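Local coordinates for 4-alpha-glucanotransferase (PDB 5B68), which belongs to the amylomaltase (disproportionating enzyme) family and pairs an N-terminal beta-sandwich domain with a TIM-barrel domain, at residues A[541-546]-A[598-603]; A[561-566]-A[570-575]; A[626-631]-A[696-701]; A[633-638]-A[646-651]; A[657-662]-A[668-673]. All blocks are in the same frame, centred on the assembly; numbering follows the deposited sequence.

Interaction 1: residues A[541-546]-A[598-603]. With SO4 (sulfate ion), chain I.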
# COMPACT_ATOMS: atom_id res chain seq x y z
N PRO A 541 -23.47 -24.19 1.28
CA PRO A 541 -23.28 -23.28 2.43
C PRO A 541 -22.10 -23.74 3.29
O PRO A 541 -21.76 -24.94 3.32
CB PRO A 541 -24.62 -23.32 3.20
CG PRO A 541 -25.51 -24.28 2.46
CD PRO A 541 -24.71 -24.99 1.39
N GLY A 542 -21.48 -22.79 3.97
CA GLY A 542 -20.34 -23.11 4.80
C GLY A 542 -18.99 -22.81 4.16
O GLY A 542 -18.91 -22.12 3.12
N PRO A 543 -17.91 -23.35 4.76
CA PRO A 543 -16.59 -22.91 4.31
C PRO A 543 -16.24 -23.33 2.91
O PRO A 543 -16.69 -24.37 2.39
CB PRO A 543 -15.64 -23.56 5.32
CG PRO A 543 -16.49 -23.82 6.55
CD PRO A 543 -17.81 -24.26 5.91
N ARG A 544 -15.35 -22.55 2.30
CA ARG A 544 -14.86 -22.86 0.99
C ARG A 544 -14.07 -24.20 0.93
O ARG A 544 -13.17 -24.42 1.74
CB ARG A 544 -13.95 -21.73 0.49
CG ARG A 544 -13.60 -21.84 -0.99
CD ARG A 544 -12.69 -20.67 -1.41
NE ARG A 544 -13.48 -19.41 -1.40
CZ ARG A 544 -14.18 -18.95 -2.43
NH1 ARG A 544 -14.87 -17.81 -2.27
NH2 ARG A 544 -14.20 -19.56 -3.60
N ARG A 545 -14.36 -25.02 -0.06
CA ARG A 545 -13.62 -26.29 -0.19
C ARG A 545 -12.22 -26.04 -0.77
O ARG A 545 -11.98 -25.05 -1.53
CB ARG A 545 -14.35 -27.29 -1.10
CG ARG A 545 -15.78 -27.69 -0.63
CD ARG A 545 -16.42 -28.57 -1.69
NE ARG A 545 -15.85 -29.92 -1.68
CZ ARG A 545 -16.22 -30.86 -0.79
NH1 ARG A 545 -15.66 -32.07 -0.85
NH2 ARG A 545 -17.14 -30.59 0.17
N GLN A 546 -11.32 -26.97 -0.53
CA GLN A 546 -9.96 -26.80 -1.02
C GLN A 546 -9.91 -26.46 -2.48
O GLN A 546 -9.16 -25.53 -2.92
CB GLN A 546 -9.13 -28.05 -0.76
CG GLN A 546 -7.67 -27.91 -1.14
CD GLN A 546 -6.93 -29.12 -0.64
OE1 GLN A 546 -7.09 -30.22 -1.18
NE2 GLN A 546 -6.13 -28.93 0.39
N GLN A 598 -15.58 -22.72 13.01
CA GLN A 598 -14.30 -23.48 13.13
C GLN A 598 -14.51 -24.98 12.84
O GLN A 598 -13.79 -25.60 12.04
CB GLN A 598 -13.65 -23.27 14.47
CG GLN A 598 -13.06 -21.87 14.63
CD GLN A 598 -12.09 -21.71 15.75
OE1 GLN A 598 -11.34 -22.62 16.13
NE2 GLN A 598 -12.06 -20.50 16.31
N ALA A 599 -15.58 -25.54 13.37
CA ALA A 599 -15.83 -26.97 13.20
C ALA A 599 -16.05 -27.28 11.80
O ALA A 599 -15.51 -28.24 11.26
CB ALA A 599 -17.04 -27.43 14.07
N GLU A 600 -16.87 -26.46 11.15
CA GLU A 600 -17.17 -26.63 9.76
C GLU A 600 -15.91 -26.56 8.89
O GLU A 600 -15.79 -27.31 7.88
CB GLU A 600 -18.21 -25.58 9.30
CG GLU A 600 -19.65 -25.94 9.71
CD GLU A 600 -20.67 -24.86 9.35
OE1 GLU A 600 -20.74 -24.53 8.16
OE2 GLU A 600 -21.40 -24.40 10.26
N ILE A 601 -15.00 -25.65 9.25
CA ILE A 601 -13.73 -25.52 8.50
C ILE A 601 -12.84 -26.76 8.70
O ILE A 601 -12.26 -27.28 7.72
CB ILE A 601 -12.94 -24.27 8.97
CG1 ILE A 601 -13.65 -22.99 8.48
CG2 ILE A 601 -11.50 -24.30 8.45
CD1 ILE A 601 -13.02 -21.71 9.01
N LEU A 602 -12.78 -27.22 9.95
CA LEU A 602 -11.99 -28.41 10.27
C LEU A 602 -12.57 -29.63 9.54
O LEU A 602 -11.81 -30.49 9.07
CB LEU A 602 -11.94 -28.62 11.78
CG LEU A 602 -11.20 -27.49 12.57
CD1 LEU A 602 -11.46 -27.63 14.06
CD2 LEU A 602 -9.69 -27.44 12.31
N ASP A 603 -13.91 -29.72 9.45
CA ASP A 603 -14.53 -30.77 8.62
C ASP A 603 -14.17 -30.66 7.17
O ASP A 603 -13.95 -31.68 6.47
CB ASP A 603 -16.06 -30.79 8.78
CG ASP A 603 -16.50 -31.41 10.11
OD1 ASP A 603 -15.67 -32.07 10.81
OD2 ASP A 603 -17.67 -31.13 10.49
S SO4 I . -15.85 -17.10 -5.88
O1 SO4 I . -14.60 -17.54 -6.55
O2 SO4 I . -17.01 -17.20 -6.83
O3 SO4 I . -16.18 -17.91 -4.69
O4 SO4 I . -15.60 -15.72 -5.40
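Pro543, Glu600 and Ile601 carry this contact, in which the loop 541-546 lays a proline ring against one side of helix 587-607. Ring atoms CG and CD meet the two helix residues: Pro543 CG lies 3.5 Å from Ile601 CG1, and Pro543 CD is 3.7 Å from Glu600 CB, the Glu600 side chain crossing the proline at about a right angle. CG1 of Ile601 reaches the ring because it stands anti to its own carbonyl carbon (chi1 -72°). Glu600 then runs on extended past the proline, which brings OE1 within 3.7 Å of Gly542 CA, a place where a CB would clash. Arg544, which does not touch the helix, grips one oxygen of a sulfate ion with two N-H groups, NH1 and NH2 each 2.8 Å from O3, while its NE pairs with Glu535; Gln546 bonds Phe637 O. With no hydrogen bond across the segments and mostly carbon against carbon, the contact rests on close apolar fit round the proline ring.

Interaction 2: residues A[561-566]-A[570-575]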
# COMPACT_ATOMS: atom_id res chain seq x y z
N ASP A 561 -4.39 -8.30 10.77
CA ASP A 561 -5.57 -7.72 11.42
C ASP A 561 -6.39 -8.75 12.25
O ASP A 561 -7.46 -8.40 12.75
CB ASP A 561 -6.50 -7.06 10.39
CG ASP A 561 -5.92 -5.74 9.82
OD1 ASP A 561 -5.26 -5.03 10.56
OD2 ASP A 561 -6.18 -5.43 8.65
N LEU A 562 -5.94 -10.01 12.34
CA LEU A 562 -6.64 -11.04 13.13
C LEU A 562 -5.74 -11.53 14.23
O LEU A 562 -4.49 -11.41 14.18
CB LEU A 562 -7.01 -12.22 12.24
CG LEU A 562 -8.20 -11.96 11.37
CD1 LEU A 562 -8.29 -12.99 10.26
CD2 LEU A 562 -9.46 -11.96 12.22
N PRO A 563 -6.34 -12.12 15.26
CA PRO A 563 -5.44 -12.81 16.20
C PRO A 563 -4.73 -13.98 15.48
O PRO A 563 -5.31 -14.58 14.60
CB PRO A 563 -6.42 -13.32 17.28
CG PRO A 563 -7.57 -12.37 17.19
CD PRO A 563 -7.74 -12.19 15.70
N PRO A 564 -3.47 -14.21 15.77
CA PRO A 564 -2.79 -15.39 15.24
C PRO A 564 -3.53 -16.67 15.55
O PRO A 564 -4.36 -16.71 16.46
CB PRO A 564 -1.49 -15.37 15.93
CG PRO A 564 -1.21 -13.91 16.16
CD PRO A 564 -2.55 -13.40 16.60
N THR A 565 -3.30 -17.68 14.75
CA THR A 565 -4.15 -18.88 14.77
C THR A 565 -4.17 -19.57 16.13
O THR A 565 -5.22 -20.09 16.51
CB THR A 565 -3.73 -19.81 13.69
OG1 THR A 565 -3.73 -19.10 12.46
CG2 THR A 565 -4.68 -21.01 13.54
N ALA A 566 -3.08 -19.53 16.90
CA ALA A 566 -3.12 -20.16 18.23
C ALA A 566 -4.13 -19.45 19.12
O ALA A 566 -4.81 -20.09 19.94
CB ALA A 566 -1.77 -20.18 18.90
N GLU A 570 -8.53 -20.54 20.12
CA GLU A 570 -8.96 -20.53 21.51
C GLU A 570 -9.97 -19.40 21.82
O GLU A 570 -10.19 -19.08 22.98
CB GLU A 570 -7.72 -20.57 22.45
CG GLU A 570 -7.12 -21.98 22.55
CD GLU A 570 -5.59 -22.04 22.72
OE1 GLU A 570 -5.11 -21.54 23.77
OE2 GLU A 570 -4.87 -22.59 21.81
N GLY A 571 -10.58 -18.83 20.77
CA GLY A 571 -11.51 -17.72 20.88
C GLY A 571 -10.97 -16.32 21.15
O GLY A 571 -11.75 -15.45 21.46
N GLU A 572 -9.68 -16.06 20.98
CA GLU A 572 -9.10 -14.72 21.33
C GLU A 572 -9.65 -13.52 20.54
O GLU A 572 -9.69 -12.40 21.07
CB GLU A 572 -7.56 -14.76 21.25
CG GLU A 572 -6.79 -13.42 21.45
CD GLU A 572 -6.74 -12.94 22.90
OE1 GLU A 572 -7.66 -13.28 23.72
OE2 GLU A 572 -5.78 -12.19 23.24
N HIS A 573 -10.00 -13.69 19.28
CA HIS A 573 -10.76 -12.65 18.59
C HIS A 573 -11.95 -12.13 19.41
O HIS A 573 -12.16 -10.90 19.50
CB HIS A 573 -11.16 -13.01 17.13
CG HIS A 573 -11.83 -14.34 16.96
ND1 HIS A 573 -11.37 -15.51 17.54
CD2 HIS A 573 -12.87 -14.69 16.18
CE1 HIS A 573 -12.14 -16.51 17.16
NE2 HIS A 573 -13.05 -16.05 16.33
N ILE A 574 -12.69 -13.04 20.05
CA ILE A 574 -13.83 -12.61 20.83
C ILE A 574 -13.40 -12.14 22.22
O ILE A 574 -13.84 -11.06 22.64
CB ILE A 574 -14.87 -13.73 20.86
CG1 ILE A 574 -15.49 -13.85 19.45
CG2 ILE A 574 -15.94 -13.44 21.90
CD1 ILE A 574 -15.77 -15.27 19.08
N ALA A 575 -12.56 -12.89 22.94
CA ALA A 575 -12.06 -12.44 24.24
C ALA A 575 -11.42 -11.05 24.16
O ALA A 575 -11.61 -10.24 25.06
CB ALA A 575 -11.07 -13.45 24.83
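Pro563 faces His573 and Ala566 faces Glu570 as the chain doubles back: the runs 563-566 and 570-573 point in nearly opposite directions, 173° apart, with the CA atoms of Pro563 and His573 5.8 Å apart. The turn between them is the short helix 565-569, closed by a Schellman motif whose C-prime residue is Gly571, at positive phi (75°). The same glycine is the N-cap of helix 572-579, and its carbonyl accepts from both Ile574 N and Ala575 N. Pro563 pushes its ring into the first turn of that helix: CG sits 3.5 Å from His573 N and 3.6 Å from His573 CB. With chi1 at 50°, the imidazole of His573 leads away from the proline, to stack with Tyr568. Glu572 touches Pro563 CB through CG at 4.2 Å, then bends at chi2 toward a salt bridge with Arg579. Ala566 O and Glu570 OE2, 3.1 Å apart, are both acceptors and do not bond. That proximity probably costs some electrostatic energy, offset in part by a long, weak ion pair of Glu570 OE1 with Lys657. With no hydrogen bond across the segments, this reversal of the chain rests mainly on the packing of Pro563, beside the Schellman turn.

Interaction 3: residues A[626-631]-A[696-701]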
# COMPACT_ATOMS: atom_id res chain seq x y z
N GLU A 626 -4.31 -31.22 19.50
CA GLU A 626 -3.31 -30.33 20.05
C GLU A 626 -3.13 -29.12 19.14
O GLU A 626 -3.37 -29.21 17.96
CB GLU A 626 -1.99 -31.06 20.12
CG GLU A 626 -2.00 -32.31 20.95
CD GLU A 626 -1.47 -32.05 22.32
OE1 GLU A 626 -2.18 -31.39 23.10
OE2 GLU A 626 -0.34 -32.48 22.61
N LEU A 627 -2.62 -28.03 19.68
CA LEU A 627 -2.48 -26.83 18.89
C LEU A 627 -1.63 -27.10 17.67
O LEU A 627 -2.00 -26.75 16.58
CB LEU A 627 -1.75 -25.78 19.74
CG LEU A 627 -1.75 -24.29 19.38
CD1 LEU A 627 -0.37 -23.67 19.36
CD2 LEU A 627 -2.52 -23.98 18.12
N ALA A 628 -0.52 -27.81 17.85
CA ALA A 628 0.36 -28.10 16.73
C ALA A 628 -0.33 -28.91 15.65
O ALA A 628 -0.11 -28.70 14.49
CB ALA A 628 1.63 -28.79 17.20
N GLU A 629 -1.16 -29.86 16.05
CA GLU A 629 -1.89 -30.65 15.07
C GLU A 629 -2.86 -29.81 14.23
O GLU A 629 -3.00 -30.00 13.05
CB GLU A 629 -2.59 -31.83 15.73
CG GLU A 629 -1.66 -32.63 16.64
CD GLU A 629 -2.36 -33.78 17.34
OE1 GLU A 629 -3.30 -33.55 18.10
OE2 GLU A 629 -1.96 -34.92 17.11
N LEU A 630 -3.53 -28.88 14.88
CA LEU A 630 -4.49 -28.01 14.19
C LEU A 630 -3.75 -27.05 13.27
O LEU A 630 -4.15 -26.90 12.14
CB LEU A 630 -5.34 -27.29 15.21
CG LEU A 630 -6.29 -28.21 15.97
CD1 LEU A 630 -6.79 -27.52 17.22
CD2 LEU A 630 -7.44 -28.64 15.12
N LEU A 631 -2.68 -26.46 13.77
CA LEU A 631 -1.81 -25.65 12.90
C LEU A 631 -1.31 -26.40 11.70
O LEU A 631 -1.35 -25.94 10.58
CB LEU A 631 -0.64 -25.13 13.69
CG LEU A 631 -0.97 -24.05 14.69
CD1 LEU A 631 0.19 -23.85 15.59
CD2 LEU A 631 -1.38 -22.73 13.98
N TYR A 696 8.06 -24.40 14.77
CA TYR A 696 8.49 -23.80 13.49
C TYR A 696 8.62 -24.84 12.37
O TYR A 696 8.09 -24.66 11.29
CB TYR A 696 9.82 -23.04 13.69
CG TYR A 696 10.39 -22.56 12.41
CD1 TYR A 696 11.17 -23.38 11.66
CD2 TYR A 696 10.07 -21.32 11.89
CE1 TYR A 696 11.69 -22.99 10.46
CE2 TYR A 696 10.57 -20.93 10.68
CZ TYR A 696 11.36 -21.76 9.96
OH TYR A 696 11.87 -21.41 8.74
N HIS A 697 9.34 -25.93 12.65
CA HIS A 697 9.62 -26.97 11.69
C HIS A 697 8.34 -27.70 11.36
O HIS A 697 8.14 -28.07 10.19
CB HIS A 697 10.67 -27.95 12.23
CG HIS A 697 12.03 -27.35 12.28
ND1 HIS A 697 12.72 -27.04 11.14
CD2 HIS A 697 12.76 -26.85 13.32
CE1 HIS A 697 13.86 -26.45 11.47
NE2 HIS A 697 13.91 -26.33 12.78
N ARG A 698 7.49 -27.95 12.35
CA ARG A 698 6.19 -28.62 12.03
C ARG A 698 5.31 -27.77 11.02
O ARG A 698 4.71 -28.27 10.01
CB ARG A 698 5.43 -28.90 13.31
CG ARG A 698 6.11 -29.95 14.19
CD ARG A 698 5.38 -30.17 15.51
NE ARG A 698 4.19 -30.93 15.30
CZ ARG A 698 3.44 -31.53 16.23
NH1 ARG A 698 2.34 -32.17 15.83
NH2 ARG A 698 3.77 -31.56 17.51
N VAL A 699 5.23 -26.47 11.28
CA VAL A 699 4.39 -25.62 10.44
C VAL A 699 5.06 -25.45 9.11
O VAL A 699 4.35 -25.47 8.09
CB VAL A 699 4.08 -24.27 11.14
CG1 VAL A 699 3.39 -23.28 10.21
CG2 VAL A 699 3.32 -24.56 12.45
N ALA A 700 6.39 -25.28 9.11
CA ALA A 700 7.12 -25.18 7.81
C ALA A 700 6.93 -26.41 6.94
O ALA A 700 6.63 -26.30 5.75
CB ALA A 700 8.57 -24.87 7.99
N LYS A 701 7.04 -27.59 7.53
CA LYS A 701 6.83 -28.83 6.75
C LYS A 701 5.41 -28.97 6.25
O LYS A 701 5.22 -29.40 5.10
CB LYS A 701 7.17 -30.09 7.59
CG LYS A 701 8.66 -30.28 7.73
CD LYS A 701 9.03 -31.69 8.23
CE LYS A 701 10.52 -31.76 8.61
NZ LYS A 701 10.86 -30.98 9.84
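Ala628 packs against Arg698 where helices 627-639 and 694-702 run side by side in the same direction, their local axes 9.8 Å apart and crossing at -23°. The methyl of Ala628 sits over the centre of one guanidinium face, CB 3.4 Å from Arg698 CZ. The arginine gets there by extending through chi2 and bending at chi3 (75°), which lays the flat group across the neighbouring helix. Glu629 runs alongside, its CG 4.1 Å from Arg698 NH1, but its carboxylate plane is turned 80° from the guanidinium. Its OE1 instead accepts the backbone N-H of Glu626, the N-cap residue, at 2.9 Å on the anti lone pair. One turn on, Leu631 CB meets Val699 CG2 at 4.2 Å in a looser apolar contact, further inside the protein. Arg698 finds its ionic partner in Glu632, the next turn of the first helix. The guanidinium is therefore used twice, its face for van der Waals contact and its NE for charge, while Glu629, though oppositely charged and close, probably adds only a general attraction.

Interaction 4: residues A[633-638]-A[646-651]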
# COMPACT_ATOMS: atom_id res chain seq x y z
N GLY A 633 -2.70 -29.00 10.29
CA GLY A 633 -3.82 -29.32 9.41
C GLY A 633 -4.30 -28.12 8.57
O GLY A 633 -4.52 -28.22 7.39
N LEU A 634 -4.38 -26.97 9.20
CA LEU A 634 -4.81 -25.74 8.47
C LEU A 634 -3.78 -25.33 7.44
O LEU A 634 -4.11 -24.82 6.37
CB LEU A 634 -5.10 -24.60 9.45
CG LEU A 634 -6.28 -24.86 10.44
CD1 LEU A 634 -6.35 -23.75 11.45
CD2 LEU A 634 -7.57 -25.11 9.72
N HIS A 635 -2.50 -25.51 7.78
CA HIS A 635 -1.47 -25.12 6.86
C HIS A 635 -1.35 -26.06 5.68
O HIS A 635 -1.15 -25.65 4.54
CB HIS A 635 -0.14 -24.93 7.59
CG HIS A 635 -0.12 -23.69 8.42
ND1 HIS A 635 0.36 -22.49 7.92
CD2 HIS A 635 -0.62 -23.42 9.64
CE1 HIS A 635 0.21 -21.55 8.84
NE2 HIS A 635 -0.36 -22.09 9.90
N THR A 636 -1.51 -27.36 5.94
CA THR A 636 -1.58 -28.33 4.87
C THR A 636 -2.75 -28.07 3.90
O THR A 636 -2.61 -28.22 2.62
CB THR A 636 -1.68 -29.79 5.47
OG1 THR A 636 -0.46 -30.07 6.20
CG2 THR A 636 -1.79 -30.75 4.38
N PHE A 637 -3.90 -27.79 4.49
CA PHE A 637 -5.13 -27.49 3.73
C PHE A 637 -4.87 -26.32 2.75
O PHE A 637 -5.09 -26.44 1.58
CB PHE A 637 -6.23 -27.14 4.70
CG PHE A 637 -7.52 -26.74 4.04
CD1 PHE A 637 -8.30 -27.67 3.39
CD2 PHE A 637 -7.93 -25.41 4.02
CE1 PHE A 637 -9.48 -27.33 2.75
CE2 PHE A 637 -9.12 -25.07 3.36
CZ PHE A 637 -9.91 -26.03 2.75
N VAL A 638 -4.25 -25.26 3.26
CA VAL A 638 -3.90 -24.07 2.43
C VAL A 638 -2.83 -24.41 1.40
O VAL A 638 -2.99 -24.07 0.23
CB VAL A 638 -3.47 -22.94 3.36
CG1 VAL A 638 -2.63 -21.90 2.64
CG2 VAL A 638 -4.71 -22.33 3.99
N THR A 646 0.82 -19.02 -1.46
CA THR A 646 0.29 -19.17 -0.08
C THR A 646 1.23 -18.50 0.88
O THR A 646 2.39 -18.37 0.60
CB THR A 646 0.15 -20.66 0.30
OG1 THR A 646 1.40 -21.29 0.08
CG2 THR A 646 -0.88 -21.27 -0.52
N CYS A 647 0.74 -18.11 2.05
CA CYS A 647 1.54 -17.35 2.96
C CYS A 647 1.31 -17.87 4.34
O CYS A 647 0.13 -18.03 4.73
CB CYS A 647 1.20 -15.83 2.92
SG CYS A 647 2.47 -14.90 3.83
N VAL A 648 2.42 -18.23 5.00
CA VAL A 648 2.44 -18.68 6.38
C VAL A 648 2.79 -17.44 7.15
O VAL A 648 3.80 -16.82 6.87
CB VAL A 648 3.55 -19.75 6.62
CG1 VAL A 648 3.63 -20.18 8.09
CG2 VAL A 648 3.40 -20.89 5.66
N CYS A 649 1.97 -17.08 8.11
CA CYS A 649 2.32 -16.02 9.03
C CYS A 649 3.32 -16.50 10.08
O CYS A 649 3.14 -17.52 10.72
CB CYS A 649 1.10 -15.41 9.68
SG CYS A 649 -0.05 -14.57 8.50
N LEU A 650 4.38 -15.69 10.26
CA LEU A 650 5.47 -16.02 11.12
C LEU A 650 4.94 -16.26 12.53
O LEU A 650 5.44 -17.15 13.24
CB LEU A 650 6.54 -14.89 11.16
CG LEU A 650 7.78 -15.19 12.01
CD1 LEU A 650 8.52 -16.38 11.40
CD2 LEU A 650 8.69 -13.95 12.14
N VAL A 651 3.97 -15.47 12.93
CA VAL A 651 3.36 -15.62 14.26
C VAL A 651 2.86 -17.05 14.48
O VAL A 651 2.90 -17.53 15.61
CB VAL A 651 2.16 -14.64 14.50
CG1 VAL A 651 2.66 -13.22 14.67
CG2 VAL A 651 1.09 -14.69 13.43
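Val638 and Thr646 meet through their methyls, Val638 CG1 lying 3.7 Å from Thr646 CG2 as the two side chains slide past each other in opposite directions. The same threonine methyl also touches the valine's carbonyl, CG2 to Val638 O at 3.6 Å. Further along the strand, the side chains of Val648 and His635 cross at about a right angle, Val648 CG1 touching the imidazole. In Thr646 the hydroxyl takes the position between backbone N and carbonyl carbon (chi1 54°), leaving CG2 to turn to the helix; OG1 makes a weak hydrogen bond to Arg177 O. Around this first shell, Thr646 and Val648 are fixed by backbone bonds to strand 177-182, and Cys647 by one to Thr555 of strand 553-556. On the helix, Leu634 rests on Leu602 and Phe637 on Val604 of helix 587-607, while Ser703 touches both His635 and Val648. A helix packed on the strand that directly follows it, within a parallel eight-stranded sheet, is the alpha/beta layering of the TIM barrel, here at its last strand.

Interaction 5: residues A[657-662]-A[668-673]. With SO4 (sulfate ion), chain E.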
# COMPACT_ATOMS: atom_id res chain seq x y z
N LYS A 657 0.02 -15.91 20.53
CA LYS A 657 -1.43 -15.74 20.78
C LYS A 657 -1.93 -14.28 20.68
O LYS A 657 -3.15 -14.09 20.57
CB LYS A 657 -1.83 -16.34 22.13
CG LYS A 657 -1.84 -17.87 22.06
CD LYS A 657 -2.02 -18.55 23.41
CE LYS A 657 -1.93 -20.06 23.19
NZ LYS A 657 -1.81 -20.82 24.47
N ARG A 658 -1.03 -13.29 20.80
CA ARG A 658 -1.41 -11.85 20.78
C ARG A 658 -1.60 -11.23 19.36
O ARG A 658 -0.69 -11.29 18.51
CB ARG A 658 -0.39 -11.06 21.56
CG ARG A 658 -0.20 -11.55 22.97
CD ARG A 658 0.41 -10.50 23.85
NE ARG A 658 1.86 -10.40 23.74
CZ ARG A 658 2.59 -9.48 24.39
NH1 ARG A 658 3.91 -9.44 24.26
NH2 ARG A 658 2.01 -8.59 25.20
N ALA A 659 -2.80 -10.63 19.12
CA ALA A 659 -3.10 -9.81 17.93
C ALA A 659 -2.16 -8.64 17.84
O ALA A 659 -1.73 -8.07 18.86
CB ALA A 659 -4.54 -9.34 17.90
N GLN A 660 -1.74 -8.36 16.60
CA GLN A 660 -0.87 -7.21 16.37
C GLN A 660 -1.73 -5.93 16.30
O GLN A 660 -1.28 -4.85 16.75
CB GLN A 660 -0.14 -7.36 15.03
CG GLN A 660 0.96 -6.31 14.78
CD GLN A 660 2.04 -6.24 15.82
OE1 GLN A 660 2.08 -5.31 16.64
NE2 GLN A 660 2.99 -7.22 15.81
N ASN A 661 -2.87 -6.06 15.66
CA ASN A 661 -3.82 -4.95 15.49
C ASN A 661 -5.22 -5.45 15.77
O ASN A 661 -5.59 -6.55 15.28
CB ASN A 661 -3.77 -4.45 14.04
CG ASN A 661 -4.68 -3.21 13.78
OD1 ASN A 661 -4.71 -2.28 14.56
ND2 ASN A 661 -5.40 -3.22 12.66
N GLN A 662 -6.02 -4.68 16.52
CA GLN A 662 -7.47 -4.95 16.63
C GLN A 662 -8.17 -3.83 15.85
O GLN A 662 -8.15 -2.69 16.32
CB GLN A 662 -7.93 -4.98 18.10
CG GLN A 662 -9.42 -5.16 18.24
CD GLN A 662 -9.90 -6.43 17.56
OE1 GLN A 662 -10.65 -6.39 16.58
NE2 GLN A 662 -9.40 -7.56 18.04
N ASP A 668 -4.96 4.03 22.73
CA ASP A 668 -5.20 3.99 24.18
C ASP A 668 -6.00 2.73 24.61
O ASP A 668 -6.13 2.46 25.79
CB ASP A 668 -5.97 5.24 24.65
CG ASP A 668 -7.29 5.43 23.90
OD1 ASP A 668 -7.53 4.72 22.86
OD2 ASP A 668 -8.05 6.31 24.32
N MET A 669 -6.56 2.01 23.67
CA MET A 669 -7.29 0.79 23.99
C MET A 669 -6.41 -0.50 23.98
O MET A 669 -6.56 -1.37 24.81
CB MET A 669 -8.46 0.68 23.02
CG MET A 669 -9.37 1.92 22.99
SD MET A 669 -10.57 1.78 21.67
CE MET A 669 -11.58 0.48 22.39
N TYR A 670 -5.49 -0.60 23.03
CA TYR A 670 -4.67 -1.81 22.83
C TYR A 670 -3.41 -1.34 22.14
O TYR A 670 -3.51 -0.43 21.29
CB TYR A 670 -5.42 -2.78 21.93
CG TYR A 670 -4.71 -4.11 21.74
CD1 TYR A 670 -4.78 -5.08 22.71
CD2 TYR A 670 -4.01 -4.39 20.57
CE1 TYR A 670 -4.16 -6.33 22.54
CE2 TYR A 670 -3.38 -5.63 20.39
CZ TYR A 670 -3.45 -6.60 21.39
OH TYR A 670 -2.79 -7.85 21.24
N PRO A 671 -2.26 -1.95 22.39
CA PRO A 671 -1.04 -1.44 21.76
C PRO A 671 -0.85 -1.92 20.32
O PRO A 671 0.10 -2.62 20.03
CB PRO A 671 0.07 -1.97 22.66
CG PRO A 671 -0.58 -2.80 23.70
CD PRO A 671 -1.98 -3.06 23.29
N ASN A 672 -1.72 -1.48 19.43
CA ASN A 672 -1.67 -1.91 18.05
C ASN A 672 -0.31 -1.56 17.50
O ASN A 672 0.25 -0.53 17.81
CB ASN A 672 -2.74 -1.21 17.22
CG ASN A 672 -4.14 -1.53 17.67
OD1 ASN A 672 -4.51 -2.68 17.80
ND2 ASN A 672 -4.93 -0.50 17.92
N TRP A 673 0.25 -2.49 16.74
CA TRP A 673 1.48 -2.29 16.01
C TRP A 673 2.71 -2.28 16.90
O TRP A 673 3.77 -1.90 16.47
CB TRP A 673 1.41 -1.03 15.17
CG TRP A 673 0.14 -0.88 14.44
CD1 TRP A 673 -0.81 0.05 14.65
CD2 TRP A 673 -0.32 -1.68 13.35
NE1 TRP A 673 -1.83 -0.11 13.78
CE2 TRP A 673 -1.56 -1.18 12.97
CE3 TRP A 673 0.19 -2.79 12.68
CZ2 TRP A 673 -2.31 -1.73 11.96
CZ3 TRP A 673 -0.55 -3.34 11.67
CH2 TRP A 673 -1.78 -2.81 11.31
S SO4 E . -7.67 0.10 11.87
O1 SO4 E . -6.28 -0.45 11.89
O2 SO4 E . -7.65 1.21 10.90
O3 SO4 E . -8.61 -0.95 11.41
O4 SO4 E . -8.11 0.49 13.21
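Tyr670, Asn672 and Trp673 fold over 657-662 in the long loop after helix 650-654, which itself follows the last strand of the TIM barrel; the fold centres on an inverse gamma turn at Pro671. Tyr670 stands with CG opposite its backbone N (chi1 -176°), which drives the phenol along the neighbouring backbone until OH gives a 2.6 Å hydrogen bond to Ala659 O; that oxygen lies at the ring edge, in its plane. Pro671 CD sits on one face of the same ring. Trp673 N donates to Gln660 O at 2.8 Å, nearly straight at 169°, and the CA-H of Asn672 shares that oxygen. Although the first bond of the Trp673 side chain leads off from the other segment, its torsions swing the indole back across Asn661. CB of Asn661 packs over the six-membered ring as a CH-pi contact, 3.9 Å from its centroid, with the amide only 22° from the ring plane. Gln660 OE1 accepts from Ile675 N. Asn661 ND2 bonds Asp561 and also O1 of a sulfate ion, which lies at the indole edge and is bound by Gly664 N too; a bound BTB lies about 5 Å from this side chain. Asn672 takes the backbone instead: its OD1 accepts from Gln662 N at 2.8 Å, the donor lying above the amide carbonyl plane.

Overall arrangement
All five contacts belong to the late part of the chain, around the last strands of the TIM barrel. Interaction 2 is nested within the loop closed by interaction 1, and interactions 4 and 5 within that closed by interaction 3. Helix 627-639 is common to interactions 1 to 4: interactions 3 and 4, with centres about 9 Å apart, both use it, Leu602 of helix 587-607 packs on it from interaction 1, and Thr565 and Ala566 touch it from interaction 2. Interaction 5, about 28 Å from interaction 1 between centres, touches this group through interaction 2, where Pro564 packs against Arg658 and Ala659. The loop near the bound BTB is thus tied to the helices outside the barrel.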